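Local atomic coordinates of cysteine hydrolase (PDB entry 6KUA), a protein that hydrolyses nicotinamide, most likely to nicotinic acid and ammonia, as a nicotinamidase of the isochorismatase-like cysteine hydrolases. Residues L6-Y11 with S37-F42; P27-E32 with E81-V86; G131-I136 with A160-K165; K151-A156 with G179-Q184. All coordinates share one frame; numbering follows the deposited sequence.

Interaction 1 of 4, residues L6-Y11 with S37-F42; sequences LLVVDY and SRINDF
Phe42 N donates to Arg38 O (3.0 Å), an ordinary helical bond in the turn from which Arg38, Ile39 and Phe42 reach Leu6. Leu6 CB sits squarely over one face of the Phe42 ring, 3.6 Å from its centroid and only 2° off the normal, a CH-pi contact; Leu6 N comes down beside the rim on the same side, 3.4 Å from Phe42 CE2. With CG trans to the backbone N (chi1 177°), the rest of Leu6 continues past the ring toward the helix backbone. There CD2 settles 3.8 Å from Ile39 CG1 and 4.0 Å from Arg38 CB, Leu6 and Ile39 meeting nearly at right angles. In the alpha/beta fold of this family, helix 32-44 belongs to the crossover between the neighbouring parallel strands 4-9 and 48-54. The short segments accordingly run roughly antiparallel, at 152°, with axes 9.7 Å apart. Branched and aromatic carbon chains suit this buried layer, which Ile39 extends loosely to Val8 (CG1 to CG2, 4.5 Å). Arg38 meets Leu6 with its backbone and CB; its guanidinium turns to Glu128 in a salt bridge. Arg4 engages the Phe42 ring in a cation-pi contact and also pairs with Asp41.

Interaction 2 of 4, residues P27-E32 with E81-V86; sequences PGQNIE and ELYGKV
The Tyr83 ring is approached obliquely by two side chains: the Glu32 carboxylate, its plane turned 43° from the ring, and the Gln29 chain, whose CG lies 3.9 Å from Tyr83 OH. Glu32 OE1 comes within 3.8 Å of Tyr83 CE2 but spends its bonding on the backbone beyond. Lys85 N donates to Glu32 OE1 over 2.6 Å at 166°, nearly straight, meeting the oxygen on its anti side and a little out of the carboxylate plane. Glu32 can span the gap because its chain leaves CA opposite the backbone N (chi1 177°) and stays extended. Here the opening residue of helix 32-44 holds the N-terminal end of helix 84-93, two helices that pack on the same side of the parallel sheet. An anionic acceptor at such an end would probably be favoured by the helix dipole. Gly84, with its positive phi and no side chain, lets OE1 approach to 3.3 Å from its CA. The Lys85 chain crosses that of Glu32 nearly at right angles, its CG 3.5 Å from Glu32 OE1, while its ammonium group goes on to a salt bridge with Asp33. Gln29 likewise lends Tyr83 its aliphatic part and sends NE2 to Ile16 O. Deeper in, Val86 CG2 packs 4.2 Å from Glu32 O, and Tyr11 touches both Glu32 and Val86.

Interaction 3 of 4, residues G131-I136 with A160-K165; sequences GVCTDI and ASFNQK
Past Gly131 the two backbones run side by side, with Cys133 and Ser161 CA atoms 4.5 Å apart; Ala160 N donates to Gly131 O (3.2 Å), and Thr134 N to Ala160 O (3.0 Å) from well above the carbonyl plane. Between these bonds the Val132-Cys133 peptide is cis, after which the chain folds into a type I turn from Cys133 to Ile136. Ser161 carries the polar part of the contact. A chi1 of -176° swings its OG to the side of the carbonyl carbon, where it donates to Asp135 OD1 over 2.8 Å, meeting the syn side of the carboxylate. The same OG accepts from Asn163 N (3.2 Å), making an ST turn that leads into helix 164-176, for which Asn163 is the N-cap. A cis peptide here, between the end of strand 126-132 and the start of helix 137-147, is a recurrent feature of isochorismatase-like hydrolases and lies near their active site. Small Ala160 fits beside Val132, its CB 4.2 Å from Val132 CG1. Thr134 OG1, packed against the Ala160 carbonyl group, takes its bond with His167 ND1. Cys133 SG approaches the ring of the exposed Phe162 obliquely, 3.8 Å from CD2, and Ile136 CD1 reaches CE2 of the same ring at 4.1 Å. Asp135 OD2 accepts from Trp169 NE1 of the second subunit.

Interaction 4 of 4, residues K151-A156 with G179-Q184; sequences KISVPA and GAEVEQ
The first torsions of Ser153 and Glu181 both lie close to 180° (chi1 -173° and 171°), which brings Ser153 OG and Glu181 OE2 within 3.9 Å of each other beside the paired backbones. Ser153 OG does not settle on the carboxylate: its close partner is a water 2.8 Å away. That water donates to Glu181 O and accepts from Glu183 N, over 3.0 and 3.1 Å. The backbones run nearly parallel, their directions 21° apart, and Glu181 straddles Ser153 as in a parallel ladder, its N donating to Ile152 O and its carbonyl accepting from Val154 N, both at 3.0 Å. Glu183 repeats only half of this around Pro155: its O accepts from Ala156 N (3.1 Å), while its N turns to the water instead of Val154 O. Pro155, having no N-H, suits a position whose nitrogen is not called on by the tail. Apolar groups line the other side. Ile152 CG2 meets Ala180 CB at 3.7 Å, and Val182, set against the Val154 carbonyl, packs with Val154 on Phe174 of helix 164-176. The C-terminal tail thus returns after that helix, lies along edge strand 151-160 and widens the sheet by a short, irregular pairing. Because backbone bonds and one water do the holding, the exposed Glu181 and Glu183 carboxylates can remain at the surface while the small and branched apolar residues face the helices.

Strand 4-9 and its continuation join most of these contacts. Tyr11 ties interaction 1 to interaction 2, whose centres are about 11 Å apart: its OH bonds to Gly28 O (2.7 Å), and its O accepts from Tyr83 N (2.9 Å). Val9 O accepts from Val132 N (3.2 Å), linking interaction 1 to interaction 3 across neighbouring strands. Interactions 2 and 3 meet where Pro27, Gly28 and Ile31 pack against Gly131, Ala160 and Ser161. Interaction 3 comes near the metal site, the Ile136 side chain being about 9 Å from the bound zinc ion. Interaction 4, centred about 15 Å from interaction 3, shares strand 151-160 with it and closes the edge of the sheet.

Interaction 1 of 4, residues L6-Y11 with S37-F42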
loop_
_atom_site.group_PDB
_atom_site.type_symbol
_atom_site.label_atom_id
_atom_site.label_comp_id
_atom_site.label_asym_id
_atom_site.label_seq_id
_atom_site.Cartn_x
_atom_site.Cartn_y
_atom_site.Cartn_z
ATOM N N LEU A 6 -11.547 9.038 15.911
ATOM C CA LEU A 6 -10.549 9.071 16.960
ATOM C C LEU A 6 -9.723 7.796 16.876
ATOM O O LEU A 6 -10.281 6.695 16.828
ATOM C CB LEU A 6 -11.225 9.195 18.331
ATOM C CG LEU A 6 -10.301 9.171 19.545
ATOM C CD1 LEU A 6 -9.434 10.411 19.583
ATOM C CD2 LEU A 6 -11.125 9.070 20.814
ATOM N N LEU A 7 -8.407 7.938 16.837
ATOM C CA LEU A 7 -7.502 6.792 16.836
ATOM C C LEU A 7 -6.787 6.751 18.177
ATOM O O LEU A 7 -6.032 7.676 18.505
ATOM C CB LEU A 7 -6.488 6.883 15.689
ATOM C CG LEU A 7 -7.030 7.130 14.280
ATOM C CD1 LEU A 7 -5.924 7.055 13.210
ATOM C CD2 LEU A 7 -8.165 6.166 13.946
ATOM N N VAL A 8 -7.023 5.687 18.943
ATOM C CA VAL A 8 -6.403 5.495 20.255
ATOM C C VAL A 8 -5.307 4.452 20.096
ATOM O O VAL A 8 -5.587 3.256 19.956
ATOM C CB VAL A 8 -7.423 5.072 21.316
ATOM C CG1 VAL A 8 -6.738 4.924 22.682
ATOM C CG2 VAL A 8 -8.552 6.091 21.364
ATOM N N VAL A 9 -4.058 4.907 20.122
ATOM C CA VAL A 9 -2.909 4.080 19.755
ATOM C C VAL A 9 -2.258 3.505 21.011
ATOM O O VAL A 9 -1.791 4.250 21.884
ATOM C CB VAL A 9 -1.896 4.884 18.924
ATOM C CG1 VAL A 9 -0.749 3.994 18.478
ATOM C CG2 VAL A 9 -2.592 5.501 17.710
ATOM N N ASP A 10 -2.262 2.169 21.097
ATOM C CA ASP A 10 -1.442 1.379 22.028
ATOM C C ASP A 10 -1.542 1.830 23.483
ATOM O O ASP A 10 -0.544 1.878 24.210
ATOM C CB ASP A 10 0.015 1.364 21.571
ATOM C CG ASP A 10 0.255 0.335 20.505
ATOM O OD1 ASP A 10 -0.126 -0.838 20.726
ATOM O OD2 ASP A 10 0.792 0.695 19.435
ATOM N N TYR A 11 -2.761 2.118 23.942
ATOM C CA TYR A 11 -2.949 2.544 25.329
ATOM C C TYR A 11 -3.206 1.340 26.237
ATOM O O TYR A 11 -4.242 1.219 26.886
ATOM C CB TYR A 11 -4.079 3.557 25.429
ATOM C CG TYR A 11 -3.935 4.392 26.669
ATOM C CD1 TYR A 11 -2.962 5.374 26.743
ATOM C CD2 TYR A 11 -4.730 4.160 27.785
ATOM C CE1 TYR A 11 -2.801 6.131 27.876
ATOM C CE2 TYR A 11 -4.576 4.907 28.937
ATOM C CZ TYR A 11 -3.609 5.892 28.973
ATOM O OH TYR A 11 -3.449 6.656 30.096
ATOM N N SER A 37 -12.011 11.558 28.008
ATOM C CA SER A 37 -12.907 12.608 27.571
ATOM C C SER A 37 -12.947 12.759 26.053
ATOM O O SER A 37 -13.948 13.253 25.526
ATOM C CB SER A 37 -12.529 13.933 28.243
ATOM O OG SER A 37 -11.598 14.661 27.471
ATOM N N ARG A 38 -11.903 12.348 25.327
ATOM C CA ARG A 38 -12.017 12.390 23.868
ATOM C C ARG A 38 -12.946 11.289 23.376
ATOM O O ARG A 38 -13.732 11.499 22.446
ATOM C CB ARG A 38 -10.642 12.257 23.197
ATOM C CG ARG A 38 -9.647 13.360 23.518
ATOM C CD ARG A 38 -10.250 14.751 23.408
ATOM N NE ARG A 38 -10.674 15.034 22.046
ATOM C CZ ARG A 38 -11.771 15.705 21.721
ATOM N NH1 ARG A 38 -12.571 16.181 22.672
ATOM N NH2 ARG A 38 -12.066 15.896 20.440
ATOM N N ILE A 39 -12.871 10.114 24.001
ATOM C CA ILE A 39 -13.748 9.006 23.635
ATOM C C ILE A 39 -15.203 9.395 23.862
ATOM O O ILE A 39 -16.064 9.182 23.001
ATOM C CB ILE A 39 -13.366 7.739 24.423
ATOM C CG1 ILE A 39 -11.949 7.297 24.055
ATOM C CG2 ILE A 39 -14.356 6.602 24.151
ATOM C CD1 ILE A 39 -11.401 6.218 24.958
ATOM N N ASN A 40 -15.492 10.000 25.017
ATOM C CA ASN A 40 -16.859 10.422 25.299
ATOM C C ASN A 40 -17.323 11.474 24.308
ATOM O O ASN A 40 -18.484 11.463 23.883
ATOM C CB ASN A 40 -16.964 10.946 26.729
ATOM C CG ASN A 40 -17.013 9.826 27.745
ATOM O OD1 ASN A 40 -17.717 8.845 27.552
ATOM N ND2 ASN A 40 -16.257 9.959 28.825
ATOM N N ASP A 41 -16.433 12.392 23.923
ATOM C CA ASP A 41 -16.796 13.403 22.934
ATOM C C ASP A 41 -17.241 12.758 21.626
ATOM O O ASP A 41 -18.336 13.024 21.123
ATOM C CB ASP A 41 -15.613 14.340 22.687
ATOM C CG ASP A 41 -16.000 15.564 21.868
ATOM O OD1 ASP A 41 -16.479 16.548 22.463
ATOM O OD2 ASP A 41 -15.823 15.553 20.629
ATOM N N PHE A 42 -16.387 11.910 21.052
ATOM C CA PHE A 42 -16.734 11.228 19.809
ATOM C C PHE A 42 -17.981 10.371 19.972
ATOM O O PHE A 42 -18.844 10.354 19.092
ATOM C CB PHE A 42 -15.551 10.373 19.337
ATOM C CG PHE A 42 -14.498 11.163 18.599
ATOM C CD1 PHE A 42 -13.660 12.042 19.287
ATOM C CD2 PHE A 42 -14.366 11.054 17.219
ATOM C CE1 PHE A 42 -12.698 12.781 18.613
ATOM C CE2 PHE A 42 -13.398 11.793 16.536
ATOM C CZ PHE A 42 -12.567 12.657 17.239
#

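Interaction 2 of 4, residues P27-E32 with E81-V86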
loop_
_atom_site.group_PDB
_atom_site.type_symbol
_atom_site.label_atom_id
_atom_site.label_comp_id
_atom_site.label_asym_id
_atom_site.label_seq_id
_atom_site.Cartn_x
_atom_site.Cartn_y
_atom_site.Cartn_z
ATOM N N PRO A 27 4.107 9.569 32.507
ATOM C CA PRO A 27 3.553 10.408 31.421
ATOM C C PRO A 27 2.366 9.781 30.705
ATOM O O PRO A 27 1.338 10.448 30.539
ATOM C CB PRO A 27 4.758 10.621 30.489
ATOM C CG PRO A 27 5.700 9.535 30.818
ATOM C CD PRO A 27 5.545 9.324 32.296
ATOM N N GLY A 28 2.467 8.511 30.293
ATOM C CA GLY A 28 1.325 7.850 29.678
ATOM C C GLY A 28 0.117 7.755 30.596
ATOM O O GLY A 28 -1.024 7.727 30.127
ATOM N N GLN A 29 0.352 7.686 31.909
ATOM C CA GLN A 29 -0.739 7.691 32.874
ATOM C C GLN A 29 -1.369 9.071 32.996
ATOM O O GLN A 29 -2.561 9.180 33.304
ATOM C CB GLN A 29 -0.233 7.217 34.241
ATOM C CG GLN A 29 0.448 5.849 34.217
ATOM C CD GLN A 29 1.149 5.503 35.525
ATOM O OE1 GLN A 29 0.857 6.077 36.580
ATOM N NE2 GLN A 29 2.078 4.556 35.460
ATOM N N ASN A 30 -0.598 10.131 32.751
ATOM C CA ASN A 30 -1.123 11.486 32.886
ATOM C C ASN A 30 -2.042 11.898 31.741
ATOM O O ASN A 30 -2.641 12.970 31.821
ATOM C CB ASN A 30 0.026 12.491 32.990
ATOM C CG ASN A 30 0.953 12.197 34.151
ATOM O OD1 ASN A 30 0.535 12.186 35.308
ATOM N ND2 ASN A 30 2.223 11.978 33.850
ATOM N N ILE A 31 -2.167 11.095 30.682
ATOM C CA ILE A 31 -3.070 11.433 29.584
ATOM C C ILE A 31 -4.387 10.666 29.661
ATOM O O ILE A 31 -5.288 10.907 28.842
ATOM C CB ILE A 31 -2.381 11.208 28.220
ATOM C CG1 ILE A 31 -2.271 9.719 27.902
ATOM C CG2 ILE A 31 -0.993 11.805 28.215
ATOM C CD1 ILE A 31 -1.529 9.442 26.616
ATOM N N GLU A 32 -4.525 9.762 30.638
ATOM C CA GLU A 32 -5.710 8.919 30.775
ATOM C C GLU A 32 -6.995 9.744 30.812
ATOM O O GLU A 32 -7.957 9.462 30.084
ATOM C CB GLU A 32 -5.554 8.063 32.042
ATOM C CG GLU A 32 -6.726 7.160 32.404
ATOM C CD GLU A 32 -6.487 6.400 33.710
ATOM O OE1 GLU A 32 -6.974 5.252 33.850
ATOM O OE2 GLU A 32 -5.796 6.950 34.597
ATOM N N GLU A 81 -4.330 -5.654 27.514
ATOM C CA GLU A 81 -5.619 -5.034 27.781
ATOM C C GLU A 81 -5.468 -3.520 27.868
ATOM O O GLU A 81 -4.421 -3.002 28.266
ATOM C CB GLU A 81 -6.210 -5.559 29.087
ATOM C CG GLU A 81 -6.638 -7.013 29.038
ATOM C CD GLU A 81 -7.358 -7.451 30.302
ATOM O OE1 GLU A 81 -7.589 -8.670 30.462
ATOM O OE2 GLU A 81 -7.689 -6.577 31.136
ATOM N N LEU A 82 -6.535 -2.811 27.514
ATOM C CA LEU A 82 -6.502 -1.356 27.590
ATOM C C LEU A 82 -6.326 -0.901 29.036
ATOM O O LEU A 82 -6.790 -1.543 29.979
ATOM C CB LEU A 82 -7.775 -0.763 26.985
ATOM C CG LEU A 82 -7.924 -0.937 25.468
ATOM C CD1 LEU A 82 -9.346 -0.645 25.030
ATOM C CD2 LEU A 82 -6.957 -0.042 24.720
ATOM N N TYR A 83 -5.649 0.223 29.205
ATOM C CA TYR A 83 -5.254 0.677 30.527
ATOM C C TYR A 83 -6.378 1.442 31.221
ATOM O O TYR A 83 -6.993 2.331 30.629
ATOM C CB TYR A 83 -4.015 1.564 30.425
ATOM C CG TYR A 83 -3.562 2.091 31.758
ATOM C CD1 TYR A 83 -2.832 1.284 32.623
ATOM C CD2 TYR A 83 -3.879 3.372 32.165
ATOM C CE1 TYR A 83 -2.419 1.742 33.851
ATOM C CE2 TYR A 83 -3.475 3.846 33.396
ATOM C CZ TYR A 83 -2.742 3.018 34.238
ATOM O OH TYR A 83 -2.319 3.461 35.470
ATOM N N GLY A 84 -6.635 1.086 32.480
ATOM C CA GLY A 84 -7.274 1.985 33.434
ATOM C C GLY A 84 -8.683 2.382 33.055
ATOM O O GLY A 84 -9.497 1.559 32.623
ATOM N N LYS A 85 -8.981 3.673 33.228
ATOM C CA LYS A 85 -10.306 4.185 32.888
ATOM C C LYS A 85 -10.617 4.047 31.401
ATOM O O LYS A 85 -11.788 3.919 31.027
ATOM C CB LYS A 85 -10.435 5.643 33.311
ATOM C CG LYS A 85 -10.294 5.864 34.806
ATOM C CD LYS A 85 -10.305 7.351 35.134
ATOM C CE LYS A 85 -9.702 7.612 36.506
ATOM N NZ LYS A 85 -9.462 9.068 36.720
ATOM N N VAL A 86 -9.600 4.079 30.537
ATOM C CA VAL A 86 -9.858 3.873 29.115
ATOM C C VAL A 86 -10.349 2.452 28.877
ATOM O O VAL A 86 -11.340 2.227 28.175
ATOM C CB VAL A 86 -8.601 4.193 28.283
ATOM C CG1 VAL A 86 -8.780 3.722 26.847
ATOM C CG2 VAL A 86 -8.292 5.684 28.341
#

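Interaction 3 of 4, residues G131-I136 with A160-K165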
loop_
_atom_site.group_PDB
_atom_site.type_symbol
_atom_site.label_atom_id
_atom_site.label_comp_id
_atom_site.label_asym_id
_atom_site.label_seq_id
_atom_site.Cartn_x
_atom_site.Cartn_y
_atom_site.Cartn_z
ATOM N N GLY A 131 -2.629 8.757 22.330
ATOM C CA GLY A 131 -1.998 7.522 22.763
ATOM C C GLY A 131 -0.507 7.658 22.948
ATOM O O GLY A 131 -0.014 8.754 23.241
ATOM N N VAL A 132 0.224 6.550 22.802
ATOM C CA VAL A 132 1.656 6.504 23.077
ATOM C C VAL A 132 2.328 5.633 22.022
ATOM O O VAL A 132 1.676 4.825 21.365
ATOM C CB VAL A 132 1.961 5.943 24.486
ATOM C CG1 VAL A 132 1.322 6.807 25.579
ATOM C CG2 VAL A 132 1.539 4.471 24.581
ATOM N N CYS A 133 3.637 5.830 21.813
ATOM C CA CYS A 133 4.402 7.008 22.206
ATOM C C CYS A 133 4.358 8.039 21.098
ATOM O O CYS A 133 4.231 7.675 19.927
ATOM C CB CYS A 133 5.866 6.669 22.494
ATOM S SG CYS A 133 6.117 5.506 23.792
ATOM N N THR A 134 4.474 9.313 21.486
ATOM C CA THR A 134 4.374 10.422 20.541
ATOM C C THR A 134 5.293 10.227 19.344
ATOM O O THR A 134 4.891 10.448 18.200
ATOM C CB THR A 134 4.718 11.732 21.248
ATOM O OG1 THR A 134 4.240 11.670 22.592
ATOM C CG2 THR A 134 4.095 12.918 20.538
ATOM N N ASP A 135 6.540 9.841 19.592
ATOM C CA ASP A 135 7.543 9.796 18.538
ATOM C C ASP A 135 7.779 8.383 18.008
ATOM O O ASP A 135 8.771 8.161 17.302
ATOM C CB ASP A 135 8.863 10.415 19.033
ATOM C CG ASP A 135 9.428 9.684 20.256
ATOM O OD1 ASP A 135 8.634 9.273 21.131
ATOM O OD2 ASP A 135 10.658 9.505 20.346
ATOM N N ILE A 136 6.900 7.422 18.319
ATOM C CA ILE A 136 6.985 6.098 17.697
ATOM C C ILE A 136 5.645 5.751 17.039
ATOM O O ILE A 136 5.411 6.107 15.881
ATOM C CB ILE A 136 7.435 5.022 18.710
ATOM C CG1 ILE A 136 8.633 5.550 19.513
ATOM C CG2 ILE A 136 7.822 3.720 17.996
ATOM C CD1 ILE A 136 9.217 4.597 20.503
ATOM N N ALA A 160 1.829 10.955 24.756
ATOM C CA ALA A 160 2.967 10.981 25.670
ATOM C C ALA A 160 4.086 10.078 25.171
ATOM O O ALA A 160 3.853 9.105 24.453
ATOM C CB ALA A 160 2.567 10.547 27.081
ATOM N N SER A 161 5.310 10.384 25.607
ATOM C CA SER A 161 6.454 9.518 25.349
ATOM C C SER A 161 7.341 9.432 26.587
ATOM O O SER A 161 7.327 10.311 27.451
ATOM C CB SER A 161 7.287 10.019 24.159
ATOM O OG SER A 161 8.333 9.108 23.874
ATOM N N PHE A 162 8.140 8.362 26.656
ATOM C CA PHE A 162 9.182 8.290 27.677
ATOM C C PHE A 162 10.325 9.252 27.390
ATOM O O PHE A 162 11.113 9.552 28.293
ATOM C CB PHE A 162 9.725 6.860 27.797
ATOM C CG PHE A 162 10.237 6.280 26.493
ATOM C CD1 PHE A 162 11.544 6.527 26.065
ATOM C CD2 PHE A 162 9.419 5.474 25.707
ATOM C CE1 PHE A 162 12.017 5.995 24.870
ATOM C CE2 PHE A 162 9.886 4.934 24.512
ATOM C CZ PHE A 162 11.188 5.197 24.093
ATOM N N ASN A 163 10.419 9.744 26.161
ATOM C CA ASN A 163 11.516 10.584 25.699
ATOM C C ASN A 163 10.985 12.004 25.534
ATOM O O ASN A 163 10.237 12.284 24.591
ATOM C CB ASN A 163 12.069 10.024 24.389
ATOM C CG ASN A 163 13.185 10.860 23.809
ATOM O OD1 ASN A 163 13.584 11.880 24.378
ATOM N ND2 ASN A 163 13.703 10.425 22.660
ATOM N N GLN A 164 11.386 12.899 26.438
ATOM C CA GLN A 164 10.871 14.267 26.408
ATOM C C GLN A 164 11.284 15.003 25.135
ATOM O O GLN A 164 10.475 15.719 24.532
ATOM C CB GLN A 164 11.352 15.031 27.641
ATOM C CG GLN A 164 10.263 15.819 28.318
ATOM C CD GLN A 164 9.608 16.798 27.374
ATOM O OE1 GLN A 164 10.294 17.540 26.665
ATOM N NE2 GLN A 164 8.276 16.810 27.352
ATOM N N LYS A 165 12.545 14.854 24.725
ATOM C CA LYS A 165 13.015 15.464 23.486
ATOM C C LYS A 165 12.227 14.953 22.286
ATOM O O LYS A 165 11.878 15.727 21.388
ATOM C CB LYS A 165 14.507 15.170 23.289
ATOM C CG LYS A 165 15.430 15.956 24.201
ATOM C CD LYS A 165 16.810 15.323 24.272
ATOM C CE LYS A 165 16.795 13.796 24.072
ATOM N NZ LYS A 165 15.978 13.042 25.086
#

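Interaction 4 of 4, residues K151-A156 with G179-Q184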
loop_
_atom_site.group_PDB
_atom_site.type_symbol
_atom_site.label_atom_id
_atom_site.label_comp_id
_atom_site.label_asym_id
_atom_site.label_seq_id
_atom_site.Cartn_x
_atom_site.Cartn_y
_atom_site.Cartn_z
ATOM N N LYS A 151 -6.869 14.794 7.053
ATOM C CA LYS A 151 -6.584 15.902 7.954
ATOM C C LYS A 151 -6.324 15.329 9.337
ATOM O O LYS A 151 -6.950 14.344 9.734
ATOM C CB LYS A 151 -7.755 16.896 7.995
ATOM C CG LYS A 151 -8.342 17.258 6.621
ATOM C CD LYS A 151 -9.578 18.180 6.741
ATOM C CE LYS A 151 -10.138 18.557 5.360
ATOM N NZ LYS A 151 -11.413 19.374 5.433
ATOM N N ILE A 152 -5.385 15.926 10.065
ATOM C CA ILE A 152 -4.796 15.299 11.242
ATOM C C ILE A 152 -4.856 16.248 12.428
ATOM O O ILE A 152 -4.485 17.420 12.315
ATOM C CB ILE A 152 -3.333 14.894 10.996
ATOM C CG1 ILE A 152 -3.234 13.864 9.865
ATOM C CG2 ILE A 152 -2.728 14.366 12.281
ATOM C CD1 ILE A 152 -1.806 13.602 9.434
ATOM N N SER A 153 -5.243 15.718 13.587
ATOM C CA SER A 153 -5.165 16.449 14.839
ATOM C C SER A 153 -4.453 15.590 15.869
ATOM O O SER A 153 -4.835 14.435 16.097
ATOM C CB SER A 153 -6.567 16.854 15.330
ATOM O OG SER A 153 -6.473 17.696 16.462
ATOM N N VAL A 154 -3.400 16.132 16.470
ATOM C CA VAL A 154 -2.744 15.432 17.573
ATOM C C VAL A 154 -2.659 16.371 18.768
ATOM O O VAL A 154 -1.716 17.176 18.864
ATOM C CB VAL A 154 -1.348 14.913 17.188
ATOM C CG1 VAL A 154 -0.792 14.072 18.328
ATOM C CG2 VAL A 154 -1.412 14.094 15.905
ATOM N N PRO A 155 -3.617 16.308 19.693
ATOM C CA PRO A 155 -3.594 17.215 20.849
ATOM C C PRO A 155 -2.449 16.848 21.773
ATOM O O PRO A 155 -2.281 15.685 22.135
ATOM C CB PRO A 155 -4.957 16.982 21.514
ATOM C CG PRO A 155 -5.342 15.608 21.101
ATOM C CD PRO A 155 -4.810 15.448 19.686
ATOM N N ALA A 156 -1.653 17.849 22.147
ATOM C CA ALA A 156 -0.483 17.570 22.971
ATOM C C ALA A 156 -0.864 16.986 24.325
ATOM O O ALA A 156 -0.052 16.287 24.939
ATOM C CB ALA A 156 0.339 18.845 23.154
ATOM N N GLY A 179 1.227 19.330 8.570
ATOM C CA GLY A 179 0.081 20.226 8.517
ATOM C C GLY A 179 -1.001 19.868 9.513
ATOM O O GLY A 179 -2.188 20.024 9.217
ATOM N N ALA A 180 -0.622 19.383 10.684
ATOM C CA ALA A 180 -1.587 18.892 11.655
ATOM C C ALA A 180 -1.917 19.983 12.659
ATOM O O ALA A 180 -1.051 20.778 13.039
ATOM C CB ALA A 180 -1.062 17.656 12.399
ATOM N N GLU A 181 -3.173 20.021 13.079
ATOM C CA GLU A 181 -3.553 20.834 14.227
ATOM C C GLU A 181 -3.010 20.189 15.506
ATOM O O GLU A 181 -3.339 19.041 15.832
ATOM C CB GLU A 181 -5.074 20.982 14.279
ATOM C CG GLU A 181 -5.594 21.628 15.552
ATOM C CD GLU A 181 -7.102 21.471 15.717
ATOM O OE1 GLU A 181 -7.635 21.892 16.767
ATOM O OE2 GLU A 181 -7.752 20.924 14.797
ATOM N N VAL A 182 -2.149 20.905 16.215
ATOM C CA VAL A 182 -1.564 20.421 17.463
ATOM C C VAL A 182 -1.895 21.469 18.522
ATOM O O VAL A 182 -1.207 22.492 18.635
ATOM C CB VAL A 182 -0.051 20.178 17.343
ATOM C CG1 VAL A 182 0.537 19.698 18.671
ATOM C CG2 VAL A 182 0.238 19.142 16.253
ATOM N N GLU A 183 -2.959 21.238 19.288
ATOM C CA GLU A 183 -3.413 22.205 20.284
ATOM C C GLU A 183 -2.713 21.957 21.618
ATOM O O GLU A 183 -2.652 20.820 22.091
ATOM C CB GLU A 183 -4.931 22.124 20.452
ATOM C CG GLU A 183 -5.621 23.475 20.501
ATOM C CD GLU A 183 -6.914 23.444 21.299
ATOM O OE1 GLU A 183 -7.435 22.327 21.535
ATOM O OE2 GLU A 183 -7.405 24.533 21.689
ATOM N N GLN A 184 -2.186 23.024 22.223
ATOM C CA GLN A 184 -1.474 22.912 23.502
ATOM C C GLN A 184 -2.433 22.966 24.694
ATOM O O GLN A 184 -3.396 23.739 24.703
ATOM C CB GLN A 184 -0.421 24.018 23.634
ATOM C CG GLN A 184 0.793 23.853 22.722
ATOM C CD GLN A 184 1.641 22.629 23.069
ATOM O OE1 GLN A 184 1.799 22.272 24.243
ATOM N NE2 GLN A 184 2.195 21.981 22.041
HETATM O O HOH W 1 -5.059 19.259 18.266
#